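Local coordinates for bifunctional protein FolD (PDB 6V6Y), which probably oxidises 5,10-methylenetetrahydrofolate to 5,10-methenyltetrahydrofolate with NADP+ as acceptor, then hydrolyses the product to 10-formyltetrahydrofolate, at residues G133-T138 with A172-R177; L140-L145 with V224-N229; V161-I166 with H186-D191; Q200-A205 with H210-E215. All coordinates share one frame; numbering follows the deposited sequence.

Interaction 1: residues G133-T138 with A172-R177; sequences GLFPCT and AGLLLR
F135 reaches L174 through CD2 and R177 through CE2 and CZ, both partners lying obliquely to its ring. On the tightly packed side, F135 CD2 lies 4.0 Å from L174 CD2, an apolar contact with a buried leucine. Toward solvent the partner is R177, whose chain runs extended from CG to NE and brings the guanidinium up to the ring from the opposite direction. The two planes stand steeply at 77°, with F135 CE2 over one face of the guanidinium and F135 CZ 3.6 Å from R177 NH2, so the groups do not stack flat. R177 NH2 is held by the carbonyls of G131 and L127, which fix the guanidinium at this place. With CG anti to the carbonyl carbon (chi1 -55°), the F135 ring is directed at helix 168-177, and G133 O sits 3.9 Å above its plane, over the centre. Truncation of F135 to alanine would probably open a gap beside L174 and leave the guanidinium face without its cover. F135 lies just ahead of helix 137-148, with P136 as N-cap, and packs on helix 168-177; L127 of helix 121-129 and L140 of helix 137-148 each touch both F135 and L174.

Interaction 2: residues L140-L145 with V224-N229; sequences LGVVRL and VDVGVN. With NAP (NADP nicotinamide-adenine-dinucleotide phosphate), chain B.
V142 meets V224 and V226 through methyl groups alone. V224 CG1 fits against both branches of V142, 4.1 Å from V142 CG1, and the two side chains pass at a slant. V142 CG2 also reaches V226 CG2, more loosely at 4.3 Å. V226 divides its branches: with CG1 anti to the backbone N (chi1 -172°), CG2 faces the helix while CG1 lies 4.0 Å from the nicotinamide carbon C2N of NADP. The backbone joins in, V226 O coming within 3.2 Å of the same C2N. A little further on, V228 O accepts a weak hydrogen bond of 3.3 Å from the ribose hydroxyl O2D, and V228 CG2 packs on the carboxamide.

In the next shell, D225 shapes the turn that carries these groups. Its OD1 takes the N-H of G227 (3.1 Å, 145°) on the anti side, tilted 30° from the carboxylate plane, closing an Asx turn; D238 N also binds OD1, and V239 N binds OD2. L171 of helix 168-177 backs V142, and V257 of helix 257-276 packs on V224. The whole is a helix packed on a central parallel strand of a Rossmann-type NADP-binding domain, the cofactor's nicotinamide end lying where that strand runs out into a loop.

Interaction 3: residues V161-I166 with H186-D191; sequences VGRSNI and HSKTQD. With NAP (NADP nicotinamide-adenine-dinucleotide phosphate), chain B.
The guanidinium of R163 lies flat on the imidazole of H186 while its edge grips the 2'-phosphate of NADP. The planes are only 17° apart and the centres 4.0 Å, with R163 CZ over the middle of the ring. R163 CG sits in the crowded position between backbone N and carbonyl carbon (chi1 57°), and from there the extended chain delivers NE to phosphate O1X (3.0 Å) and NH2 to O2X (2.6 Å). S187 completes the grip: its N donates to O2X and to O2B, and its OG binds O3X at 2.7 Å. H186 is itself fixed, since K188 N donates in the ring plane to ND1 (3.1 Å), T189 OG1 covers the opposite face, and NE2 bonds to A180 O of the second subunit. A leucine in place of R163 would probably leave the phosphate short of a counter-charge and D179 of the second subunit without its salt-bridge mate. The 2'-phosphate distinguishes NADP from NAD, so this grip is consistent with the enzyme's use of NADP. Segment 161-166 leaves the end of strand 157-161 toward helix 168-177; the loop 186-191 links parallel strand 181-185 to helix 192-196, where V161 packs against L192 and T196.

Interaction 4: residues Q200-A205 with H210-E215; sequences QVLVVA and HLVRKE. With NAP (NADP nicotinamide-adenine-dinucleotide phosphate), chain B.
With CG1 anti to the backbone N (chi1 174°), V212 has CG2 anti to the carbonyl carbon, and it is this CG2 that meets V204: it comes 3.9 Å from V204 CG1 and about as near to V204 CG2, fitting between the two branches. V212 CG1 is turned to another neighbour, L202, whose CG is anti to its N (chi1 179°); L202 CD2 lies 4.4 Å from that methyl, a looser touch. V212 thus covers two residues on one face of the strand, since L202 and V204 alternate with V201 and V203 and point to the same side. All three are buried, and the contact is purely apolar.

Strand 201-204 belongs to the parallel sheet of the Rossmann-type domain, between strands 157-161 and 222-225. On the way from it to 222-225 the chain forms no regular alpha helix: the 210-215 loop, which enters a 3-10 segment at K214, covers this part of the sheet. The side chains of V159 and V161 on strand 157-161 also touch L202.

Polar groups of the loop have partners elsewhere. E242 OE1 receives both R213 NE, in a salt bridge, and the backbone N of K214. Within the loop, K214 NZ pairs with E215 OE2 at 3.1 Å on the syn side, 29° out of the carboxylate plane. H210 sets its ring edge-to-face with H240. Just past V204, A205 O comes within 3.4 Å of C5B of the adenosine ribose of NADP.

In the fold
From the N terminus, the chain first enters interaction 1 at 133-138, then interaction 2 at 140-145, on the same helix 137-148. Interaction 3 opens at 161-166 before 172-177 closes interaction 1, and it closes at 186-191, so interaction 1 crosses both 2 and 3. Interaction 4 then opens and closes within 200-215. Interaction 2 closes last, at 224-229, and its loop encloses interactions 3 and 4, which follow one another. Interactions 2, 3 and 4 are joined through the parallel sheet, strand 201-204 lying between 157-161 and 222-225. All three touch NADP, to which T138 of interaction 1 also bonds weakly; interaction 1 joins the residues ahead of helix 137-148 to helix 168-177.

Interaction 1: residues G133-T138 with A172-R177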
# COMPACT_ATOMS: atom_id res chain seq x y z
N GLY A 133 -1.39 6.79 11.79
CA GLY A 133 -2.08 5.57 12.19
C GLY A 133 -1.17 4.66 13.00
O GLY A 133 -0.06 5.04 13.37
N LEU A 134 -1.66 3.45 13.25
CA LEU A 134 -0.88 2.40 13.88
C LEU A 134 -0.46 1.40 12.80
O LEU A 134 -1.31 0.77 12.17
CB LEU A 134 -1.69 1.72 14.98
CG LEU A 134 -2.18 2.58 16.16
CD1 LEU A 134 -3.22 1.87 17.00
CD2 LEU A 134 -1.01 2.97 17.02
N PHE A 135 0.85 1.26 12.59
CA PHE A 135 1.45 0.50 11.49
C PHE A 135 2.09 -0.79 11.99
O PHE A 135 2.40 -0.92 13.18
CB PHE A 135 2.50 1.37 10.80
CG PHE A 135 1.96 2.69 10.35
CD1 PHE A 135 0.67 2.78 9.85
CD2 PHE A 135 2.74 3.83 10.42
CE1 PHE A 135 0.16 4.00 9.45
CE2 PHE A 135 2.24 5.05 9.99
CZ PHE A 135 0.95 5.14 9.51
N PRO A 136 2.28 -1.78 11.11
CA PRO A 136 2.73 -3.10 11.57
C PRO A 136 4.12 -3.07 12.21
O PRO A 136 4.98 -2.25 11.88
CB PRO A 136 2.70 -3.95 10.29
CG PRO A 136 1.61 -3.25 9.42
CD PRO A 136 1.93 -1.80 9.67
N CYS A 137 4.32 -3.98 13.17
CA CYS A 137 5.43 -3.84 14.11
C CYS A 137 6.76 -4.25 13.51
O CYS A 137 7.78 -3.61 13.79
CB CYS A 137 5.17 -4.66 15.37
SG CYS A 137 3.74 -4.16 16.28
N THR A 138 6.80 -5.34 12.75
CA THR A 138 8.08 -5.71 12.16
C THR A 138 8.57 -4.66 11.18
O THR A 138 9.73 -4.25 11.28
CB THR A 138 7.99 -7.10 11.52
OG1 THR A 138 7.60 -8.05 12.51
CG2 THR A 138 9.35 -7.50 10.93
N ALA A 172 7.46 -1.93 2.49
CA ALA A 172 7.64 -1.13 1.28
C ALA A 172 7.01 0.25 1.45
O ALA A 172 7.62 1.27 1.09
CB ALA A 172 7.04 -1.85 0.07
N GLY A 173 5.80 0.31 2.03
CA GLY A 173 5.16 1.59 2.26
C GLY A 173 5.95 2.49 3.19
O GLY A 173 6.07 3.70 2.96
N LEU A 174 6.48 1.92 4.29
CA LEU A 174 7.25 2.74 5.22
C LEU A 174 8.56 3.21 4.61
O LEU A 174 8.98 4.36 4.83
CB LEU A 174 7.51 1.97 6.52
CG LEU A 174 6.24 1.67 7.32
CD1 LEU A 174 6.61 0.94 8.62
CD2 LEU A 174 5.45 2.95 7.62
N LEU A 175 9.22 2.36 3.82
CA LEU A 175 10.47 2.79 3.18
C LEU A 175 10.25 3.93 2.19
O LEU A 175 11.11 4.80 2.05
CB LEU A 175 11.13 1.62 2.49
CG LEU A 175 11.66 0.57 3.46
CD1 LEU A 175 11.93 -0.74 2.71
CD2 LEU A 175 12.90 1.09 4.17
N LEU A 176 9.10 3.95 1.49
CA LEU A 176 8.84 5.07 0.59
C LEU A 176 8.74 6.38 1.34
O LEU A 176 9.13 7.43 0.81
CB LEU A 176 7.54 4.86 -0.19
CG LEU A 176 7.60 3.87 -1.33
CD1 LEU A 176 6.17 3.50 -1.65
CD2 LEU A 176 8.36 4.45 -2.55
N ARG A 177 8.21 6.34 2.56
CA ARG A 177 8.15 7.55 3.37
C ARG A 177 9.53 8.05 3.76
O ARG A 177 9.67 9.24 4.08
CB ARG A 177 7.33 7.31 4.62
CG ARG A 177 5.87 7.08 4.40
CD ARG A 177 5.26 7.07 5.77
NE ARG A 177 3.84 6.86 5.71
CZ ARG A 177 3.00 7.25 6.66
NH1 ARG A 177 3.46 7.85 7.74
NH2 ARG A 177 1.70 7.03 6.53

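Interaction 2: residues L140-L145 with V224-N229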
# COMPACT_ATOMS: atom_id res chain seq x y z
N LEU A 140 7.94 -1.41 11.12
CA LEU A 140 8.40 -0.31 11.96
C LEU A 140 9.75 -0.64 12.57
O LEU A 140 10.64 0.22 12.63
CB LEU A 140 7.38 -0.02 13.07
CG LEU A 140 6.11 0.73 12.66
CD1 LEU A 140 5.05 0.65 13.76
CD2 LEU A 140 6.43 2.20 12.30
N GLY A 141 9.93 -1.89 13.01
CA GLY A 141 11.16 -2.25 13.67
C GLY A 141 12.33 -2.28 12.70
O GLY A 141 13.46 -1.94 13.06
N VAL A 142 12.07 -2.69 11.46
CA VAL A 142 13.13 -2.71 10.45
C VAL A 142 13.56 -1.29 10.11
O VAL A 142 14.75 -0.98 10.09
CB VAL A 142 12.65 -3.49 9.22
CG1 VAL A 142 13.54 -3.23 8.04
CG2 VAL A 142 12.56 -4.99 9.59
N VAL A 143 12.60 -0.40 9.86
CA VAL A 143 12.95 0.99 9.57
C VAL A 143 13.72 1.60 10.75
O VAL A 143 14.80 2.17 10.57
CB VAL A 143 11.68 1.81 9.23
CG1 VAL A 143 12.03 3.27 9.08
CG2 VAL A 143 11.03 1.30 7.94
N ARG A 144 13.18 1.46 11.96
CA ARG A 144 13.83 2.05 13.13
C ARG A 144 15.23 1.48 13.32
O ARG A 144 16.18 2.22 13.61
CB ARG A 144 12.99 1.82 14.38
CG ARG A 144 13.72 2.16 15.68
CD ARG A 144 13.36 3.53 16.20
NE ARG A 144 14.23 3.93 17.30
CZ ARG A 144 13.85 4.70 18.31
NH1 ARG A 144 12.60 5.16 18.37
NH2 ARG A 144 14.72 5.01 19.28
N LEU A 145 15.39 0.16 13.14
CA LEU A 145 16.71 -0.44 13.27
C LEU A 145 17.70 0.19 12.30
O LEU A 145 18.82 0.53 12.70
CB LEU A 145 16.62 -1.96 13.07
CG LEU A 145 17.93 -2.74 13.24
CD1 LEU A 145 17.65 -4.10 13.83
CD2 LEU A 145 18.66 -2.90 11.89
N VAL A 224 19.17 -7.08 6.11
CA VAL A 224 18.24 -7.23 7.23
C VAL A 224 17.48 -8.54 7.05
O VAL A 224 16.79 -8.72 6.04
CB VAL A 224 17.28 -6.04 7.32
CG1 VAL A 224 16.26 -6.23 8.43
CG2 VAL A 224 18.07 -4.74 7.52
N ASP A 225 17.59 -9.45 8.01
CA ASP A 225 17.10 -10.82 7.89
C ASP A 225 15.90 -11.00 8.82
O ASP A 225 16.05 -11.18 10.02
CB ASP A 225 18.21 -11.80 8.23
CG ASP A 225 17.84 -13.24 7.94
OD1 ASP A 225 16.67 -13.55 7.63
OD2 ASP A 225 18.76 -14.09 8.03
N VAL A 226 14.70 -11.00 8.24
CA VAL A 226 13.47 -11.13 9.02
C VAL A 226 13.09 -12.58 9.28
O VAL A 226 12.24 -12.85 10.14
CB VAL A 226 12.32 -10.37 8.32
CG1 VAL A 226 11.07 -10.29 9.18
CG2 VAL A 226 12.77 -8.95 7.92
N GLY A 227 13.72 -13.53 8.59
CA GLY A 227 13.29 -14.92 8.72
C GLY A 227 13.53 -15.47 10.11
O GLY A 227 14.49 -15.11 10.80
N VAL A 228 12.64 -16.35 10.53
CA VAL A 228 12.83 -17.07 11.79
C VAL A 228 12.46 -18.53 11.51
O VAL A 228 11.28 -18.90 11.57
CB VAL A 228 11.98 -16.47 12.92
CG1 VAL A 228 11.91 -17.42 14.12
CG2 VAL A 228 12.52 -15.10 13.35
N ASN A 229 13.44 -19.35 11.17
CA ASN A 229 13.18 -20.72 10.73
C ASN A 229 13.67 -21.69 11.81
O ASN A 229 14.89 -21.84 12.02
CB ASN A 229 13.86 -20.99 9.39
CG ASN A 229 13.46 -19.98 8.32
OD1 ASN A 229 12.38 -20.07 7.74
ND2 ASN A 229 14.32 -19.00 8.08
PA NAP B . 4.61 -15.19 4.12
O1A NAP B . 4.42 -16.43 4.91
O2A NAP B . 3.31 -14.60 3.72
O5B NAP B . 5.52 -15.51 2.82
C5B NAP B . 6.71 -14.78 2.62
C4B NAP B . 6.85 -14.36 1.16
O4B NAP B . 8.13 -14.74 0.68
C3B NAP B . 5.82 -15.01 0.25
O3B NAP B . 4.81 -14.07 -0.03
C2B NAP B . 6.58 -15.43 -1.00
O2B NAP B . 6.20 -14.69 -2.14
C1B NAP B . 8.05 -15.15 -0.67
N9A NAP B . 8.87 -16.35 -0.91
C8A NAP B . 8.77 -17.55 -0.25
N7A NAP B . 9.69 -18.40 -0.76
C5A NAP B . 10.38 -17.76 -1.73
C6A NAP B . 11.42 -18.16 -2.56
N6A NAP B . 11.91 -19.39 -2.47
N1A NAP B . 11.94 -17.27 -3.48
C2A NAP B . 11.42 -16.00 -3.57
N3A NAP B . 10.39 -15.61 -2.74
C4A NAP B . 9.87 -16.47 -1.84
O3 NAP B . 5.51 -14.14 4.94
PN NAP B . 5.66 -13.85 6.52
O1N NAP B . 4.34 -14.08 7.16
O2N NAP B . 6.35 -12.56 6.69
O5D NAP B . 6.65 -15.03 6.97
C5D NAP B . 7.96 -15.08 6.45
C4D NAP B . 8.96 -15.40 7.55
O4D NAP B . 9.19 -14.27 8.36
C3D NAP B . 8.45 -16.52 8.45
O3D NAP B . 9.38 -17.57 8.49
C2D NAP B . 8.32 -15.89 9.82
O2D NAP B . 8.83 -16.76 10.80
C1D NAP B . 9.17 -14.64 9.73
N1N NAP B . 8.61 -13.57 10.57
C2N NAP B . 9.37 -13.04 11.57
C3N NAP B . 8.87 -12.04 12.38
C7N NAP B . 9.76 -11.40 13.41
O7N NAP B . 9.21 -10.46 14.30
N7N NAP B . 11.04 -11.74 13.45
C4N NAP B . 7.59 -11.55 12.17
C5N NAP B . 6.82 -12.09 11.14
C6N NAP B . 7.35 -13.10 10.34
P2B NAP B . 4.80 -14.96 -2.90
O1X NAP B . 3.69 -14.28 -2.14
O2X NAP B . 4.89 -14.38 -4.29
O3X NAP B . 4.54 -16.45 -2.97

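Interaction 3: residues V161-I166 with H186-D191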
# COMPACT_ATOMS: atom_id res chain seq x y z
N VAL A 161 12.33 -8.64 -0.16
CA VAL A 161 11.95 -9.94 -0.71
C VAL A 161 10.89 -10.56 0.19
O VAL A 161 11.16 -10.91 1.34
CB VAL A 161 13.15 -10.89 -0.87
CG1 VAL A 161 12.71 -12.12 -1.67
CG2 VAL A 161 14.33 -10.18 -1.57
N GLY A 162 9.69 -10.72 -0.37
CA GLY A 162 8.55 -11.18 0.38
C GLY A 162 7.52 -10.08 0.39
O GLY A 162 7.87 -8.91 0.56
N ARG A 163 6.25 -10.42 0.19
CA ARG A 163 5.24 -9.40 -0.00
C ARG A 163 4.03 -9.66 0.89
O ARG A 163 2.88 -9.45 0.48
CB ARG A 163 4.82 -9.33 -1.47
CG ARG A 163 4.30 -10.65 -1.99
CD ARG A 163 3.60 -10.54 -3.34
NE ARG A 163 3.48 -11.87 -3.91
CZ ARG A 163 2.89 -12.16 -5.06
NH1 ARG A 163 2.34 -11.20 -5.79
NH2 ARG A 163 2.85 -13.42 -5.49
N SER A 164 4.25 -10.10 2.13
CA SER A 164 3.13 -10.39 3.01
C SER A 164 2.54 -9.10 3.58
O SER A 164 3.15 -8.02 3.51
CB SER A 164 3.57 -11.29 4.16
OG SER A 164 4.22 -10.50 5.13
N ASN A 165 1.33 -9.22 4.13
CA ASN A 165 0.70 -8.12 4.86
C ASN A 165 1.36 -7.88 6.22
O ASN A 165 1.21 -6.79 6.80
CB ASN A 165 -0.79 -8.43 5.09
CG ASN A 165 -1.62 -8.33 3.82
OD1 ASN A 165 -1.32 -7.55 2.92
ND2 ASN A 165 -2.68 -9.12 3.74
N ILE A 166 2.07 -8.88 6.75
CA ILE A 166 2.72 -8.71 8.05
C ILE A 166 4.06 -8.01 7.92
O ILE A 166 4.45 -7.26 8.82
CB ILE A 166 2.83 -10.09 8.71
CG1 ILE A 166 1.41 -10.58 9.07
CG2 ILE A 166 3.70 -10.05 9.98
CD1 ILE A 166 1.26 -12.07 9.02
N HIS A 186 9.42 -11.37 -4.75
CA HIS A 186 8.56 -12.41 -4.17
C HIS A 186 8.80 -13.70 -4.93
O HIS A 186 9.70 -13.78 -5.79
CB HIS A 186 7.09 -12.00 -4.22
CG HIS A 186 6.68 -11.46 -5.55
ND1 HIS A 186 6.60 -12.26 -6.68
CD2 HIS A 186 6.38 -10.21 -5.96
CE1 HIS A 186 6.23 -11.51 -7.71
NE2 HIS A 186 6.10 -10.27 -7.30
N SER A 187 7.97 -14.71 -4.66
CA SER A 187 8.27 -16.03 -5.19
C SER A 187 8.12 -16.12 -6.71
O SER A 187 8.62 -17.08 -7.31
CB SER A 187 7.39 -17.07 -4.52
OG SER A 187 6.09 -17.05 -5.08
N LYS A 188 7.49 -15.15 -7.37
CA LYS A 188 7.33 -15.18 -8.82
C LYS A 188 8.29 -14.24 -9.53
O LYS A 188 8.21 -14.10 -10.77
CB LYS A 188 5.88 -14.84 -9.22
CG LYS A 188 4.83 -15.79 -8.66
CD LYS A 188 5.08 -17.19 -9.18
CE LYS A 188 3.80 -18.01 -9.18
NZ LYS A 188 3.32 -18.23 -7.79
N THR A 189 9.16 -13.56 -8.79
CA THR A 189 10.24 -12.82 -9.42
C THR A 189 11.14 -13.79 -10.18
O THR A 189 11.46 -14.87 -9.69
CB THR A 189 11.05 -12.07 -8.37
OG1 THR A 189 10.16 -11.22 -7.61
CG2 THR A 189 12.15 -11.24 -9.01
N GLN A 190 11.53 -13.41 -11.40
CA GLN A 190 12.46 -14.25 -12.15
C GLN A 190 13.88 -13.71 -11.97
O GLN A 190 14.09 -12.50 -11.86
CB GLN A 190 12.09 -14.35 -13.63
CG GLN A 190 11.37 -13.17 -14.19
CD GLN A 190 10.54 -13.51 -15.43
OE1 GLN A 190 9.94 -14.60 -15.51
NE2 GLN A 190 10.51 -12.58 -16.40
N ASP A 191 14.84 -14.63 -11.92
CA ASP A 191 16.23 -14.30 -11.63
C ASP A 191 16.32 -13.45 -10.36
O ASP A 191 16.88 -12.35 -10.35
CB ASP A 191 16.89 -13.59 -12.82
CG ASP A 191 18.41 -13.84 -12.89
OD1 ASP A 191 18.97 -14.49 -11.97
OD2 ASP A 191 19.05 -13.39 -13.88
PA NAP B . 4.61 -15.19 4.12
O1A NAP B . 4.42 -16.43 4.91
O2A NAP B . 3.31 -14.60 3.72
O5B NAP B . 5.52 -15.51 2.82
C5B NAP B . 6.71 -14.78 2.62
C4B NAP B . 6.85 -14.36 1.16
O4B NAP B . 8.13 -14.74 0.68
C3B NAP B . 5.82 -15.01 0.25
O3B NAP B . 4.81 -14.07 -0.03
C2B NAP B . 6.58 -15.43 -1.00
O2B NAP B . 6.20 -14.69 -2.14
C1B NAP B . 8.05 -15.15 -0.67
N9A NAP B . 8.87 -16.35 -0.91
C8A NAP B . 8.77 -17.55 -0.25
N7A NAP B . 9.69 -18.40 -0.76
C5A NAP B . 10.38 -17.76 -1.73
C6A NAP B . 11.42 -18.16 -2.56
N6A NAP B . 11.91 -19.39 -2.47
N1A NAP B . 11.94 -17.27 -3.48
C2A NAP B . 11.42 -16.00 -3.57
N3A NAP B . 10.39 -15.61 -2.74
C4A NAP B . 9.87 -16.47 -1.84
O3 NAP B . 5.51 -14.14 4.94
PN NAP B . 5.66 -13.85 6.52
O1N NAP B . 4.34 -14.08 7.16
O2N NAP B . 6.35 -12.56 6.69
O5D NAP B . 6.65 -15.03 6.97
C5D NAP B . 7.96 -15.08 6.45
C4D NAP B . 8.96 -15.40 7.55
O4D NAP B . 9.19 -14.27 8.36
C3D NAP B . 8.45 -16.52 8.45
O3D NAP B . 9.38 -17.57 8.49
C2D NAP B . 8.32 -15.89 9.82
O2D NAP B . 8.83 -16.76 10.80
C1D NAP B . 9.17 -14.64 9.73
N1N NAP B . 8.61 -13.57 10.57
C2N NAP B . 9.37 -13.04 11.57
C3N NAP B . 8.87 -12.04 12.38
C7N NAP B . 9.76 -11.40 13.41
O7N NAP B . 9.21 -10.46 14.30
N7N NAP B . 11.04 -11.74 13.45
C4N NAP B . 7.59 -11.55 12.17
C5N NAP B . 6.82 -12.09 11.14
C6N NAP B . 7.35 -13.10 10.34
P2B NAP B . 4.80 -14.96 -2.90
O1X NAP B . 3.69 -14.28 -2.14
O2X NAP B . 4.89 -14.38 -4.29
O3X NAP B . 4.54 -16.45 -2.97

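Interaction 4: residues Q200-A205 with H210-E215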
# COMPACT_ATOMS: atom_id res chain seq x y z
N GLN A 200 21.41 -1.82 -2.19
CA GLN A 200 22.25 -1.30 -1.13
C GLN A 200 21.71 -1.68 0.25
O GLN A 200 22.48 -1.90 1.18
CB GLN A 200 22.35 0.22 -1.23
CG GLN A 200 22.84 0.76 -2.56
CD GLN A 200 22.63 2.27 -2.67
OE1 GLN A 200 21.48 2.74 -2.73
NE2 GLN A 200 23.72 3.03 -2.66
N VAL A 201 20.38 -1.75 0.40
CA VAL A 201 19.75 -2.32 1.59
C VAL A 201 18.88 -3.46 1.12
O VAL A 201 18.01 -3.27 0.25
CB VAL A 201 18.94 -1.27 2.38
CG1 VAL A 201 18.29 -1.88 3.63
CG2 VAL A 201 19.80 -0.06 2.74
N LEU A 202 19.12 -4.66 1.66
CA LEU A 202 18.38 -5.86 1.30
C LEU A 202 17.65 -6.38 2.53
O LEU A 202 18.28 -6.67 3.56
CB LEU A 202 19.32 -6.92 0.73
CG LEU A 202 18.69 -8.25 0.33
CD1 LEU A 202 17.77 -8.09 -0.88
CD2 LEU A 202 19.78 -9.25 0.04
N VAL A 203 16.32 -6.47 2.45
CA VAL A 203 15.49 -6.99 3.53
C VAL A 203 14.84 -8.27 3.05
O VAL A 203 14.16 -8.27 2.02
CB VAL A 203 14.42 -5.97 3.96
CG1 VAL A 203 13.73 -6.44 5.26
CG2 VAL A 203 15.03 -4.58 4.11
N VAL A 204 15.01 -9.36 3.81
CA VAL A 204 14.54 -10.67 3.38
C VAL A 204 13.53 -11.19 4.40
O VAL A 204 13.86 -11.37 5.58
CB VAL A 204 15.70 -11.66 3.21
CG1 VAL A 204 15.20 -12.99 2.66
CG2 VAL A 204 16.79 -11.07 2.29
N ALA A 205 12.28 -11.44 3.94
CA ALA A 205 11.21 -12.02 4.78
C ALA A 205 10.47 -13.09 3.97
O ALA A 205 9.33 -12.89 3.53
CB ALA A 205 10.25 -10.94 5.28
N HIS A 210 18.42 -19.84 5.28
CA HIS A 210 19.68 -19.61 4.58
C HIS A 210 19.52 -19.65 3.06
O HIS A 210 20.45 -19.99 2.32
CB HIS A 210 20.75 -20.61 5.02
CG HIS A 210 21.10 -20.50 6.47
ND1 HIS A 210 22.12 -21.24 7.04
CD2 HIS A 210 20.58 -19.74 7.46
CE1 HIS A 210 22.20 -20.94 8.32
NE2 HIS A 210 21.29 -20.03 8.60
N LEU A 211 18.33 -19.25 2.57
CA LEU A 211 18.08 -19.19 1.14
C LEU A 211 19.04 -18.23 0.43
O LEU A 211 19.63 -18.57 -0.60
CB LEU A 211 16.62 -18.80 0.92
CG LEU A 211 15.88 -18.80 -0.42
CD1 LEU A 211 16.00 -17.48 -1.08
CD2 LEU A 211 16.41 -19.87 -1.31
N VAL A 212 19.24 -17.05 0.99
CA VAL A 212 20.03 -16.02 0.31
C VAL A 212 21.53 -16.27 0.50
O VAL A 212 22.04 -16.24 1.63
CB VAL A 212 19.64 -14.62 0.80
CG1 VAL A 212 20.56 -13.53 0.20
CG2 VAL A 212 18.17 -14.35 0.48
N ARG A 213 22.24 -16.49 -0.61
CA ARG A 213 23.67 -16.77 -0.62
C ARG A 213 24.45 -15.51 -0.96
O ARG A 213 23.89 -14.47 -1.31
CB ARG A 213 23.99 -17.89 -1.63
CG ARG A 213 23.03 -19.10 -1.58
CD ARG A 213 23.13 -19.85 -0.26
NE ARG A 213 24.52 -20.14 0.09
CZ ARG A 213 25.01 -21.37 0.30
NH1 ARG A 213 24.22 -22.42 0.20
NH2 ARG A 213 26.30 -21.53 0.61
N LYS A 214 25.78 -15.60 -0.85
CA LYS A 214 26.58 -14.38 -0.95
C LYS A 214 26.60 -13.83 -2.37
O LYS A 214 26.81 -12.63 -2.58
CB LYS A 214 28.00 -14.62 -0.45
CG LYS A 214 28.70 -15.85 -1.02
CD LYS A 214 30.20 -15.79 -0.74
CE LYS A 214 30.83 -17.18 -0.62
NZ LYS A 214 31.05 -17.83 -1.96
N GLU A 215 26.43 -14.70 -3.37
CA GLU A 215 26.39 -14.24 -4.75
C GLU A 215 25.17 -13.39 -5.02
O GLU A 215 25.17 -12.59 -5.98
CB GLU A 215 26.41 -15.43 -5.71
CG GLU A 215 27.74 -16.14 -5.78
CD GLU A 215 27.92 -17.14 -4.64
OE1 GLU A 215 26.89 -17.56 -4.04
OE2 GLU A 215 29.09 -17.51 -4.36
PA NAP B . 4.61 -15.19 4.12
O1A NAP B . 4.42 -16.43 4.91
O2A NAP B . 3.31 -14.60 3.72
O5B NAP B . 5.52 -15.51 2.82
C5B NAP B . 6.71 -14.78 2.62
C4B NAP B . 6.85 -14.36 1.16
O4B NAP B . 8.13 -14.74 0.68
C3B NAP B . 5.82 -15.01 0.25
O3B NAP B . 4.81 -14.07 -0.03
C2B NAP B . 6.58 -15.43 -1.00
O2B NAP B . 6.20 -14.69 -2.14
C1B NAP B . 8.05 -15.15 -0.67
N9A NAP B . 8.87 -16.35 -0.91
C8A NAP B . 8.77 -17.55 -0.25
N7A NAP B . 9.69 -18.40 -0.76
C5A NAP B . 10.38 -17.76 -1.73
C6A NAP B . 11.42 -18.16 -2.56
N6A NAP B . 11.91 -19.39 -2.47
N1A NAP B . 11.94 -17.27 -3.48
C2A NAP B . 11.42 -16.00 -3.57
N3A NAP B . 10.39 -15.61 -2.74
C4A NAP B . 9.87 -16.47 -1.84
O3 NAP B . 5.51 -14.14 4.94
PN NAP B . 5.66 -13.85 6.52
O1N NAP B . 4.34 -14.08 7.16
O2N NAP B . 6.35 -12.56 6.69
O5D NAP B . 6.65 -15.03 6.97
C5D NAP B . 7.96 -15.08 6.45
C4D NAP B . 8.96 -15.40 7.55
O4D NAP B . 9.19 -14.27 8.36
C3D NAP B . 8.45 -16.52 8.45
O3D NAP B . 9.38 -17.57 8.49
C2D NAP B . 8.32 -15.89 9.82
O2D NAP B . 8.83 -16.76 10.80
C1D NAP B . 9.17 -14.64 9.73
N1N NAP B . 8.61 -13.57 10.57
C2N NAP B . 9.37 -13.04 11.57
C3N NAP B . 8.87 -12.04 12.38
C7N NAP B . 9.76 -11.40 13.41
O7N NAP B . 9.21 -10.46 14.30
N7N NAP B . 11.04 -11.74 13.45
C4N NAP B . 7.59 -11.55 12.17
C5N NAP B . 6.82 -12.09 11.14
C6N NAP B . 7.35 -13.10 10.34
P2B NAP B . 4.80 -14.96 -2.90
O1X NAP B . 3.69 -14.28 -2.14
O2X NAP B . 4.89 -14.38 -4.29
O3X NAP B . 4.54 -16.45 -2.97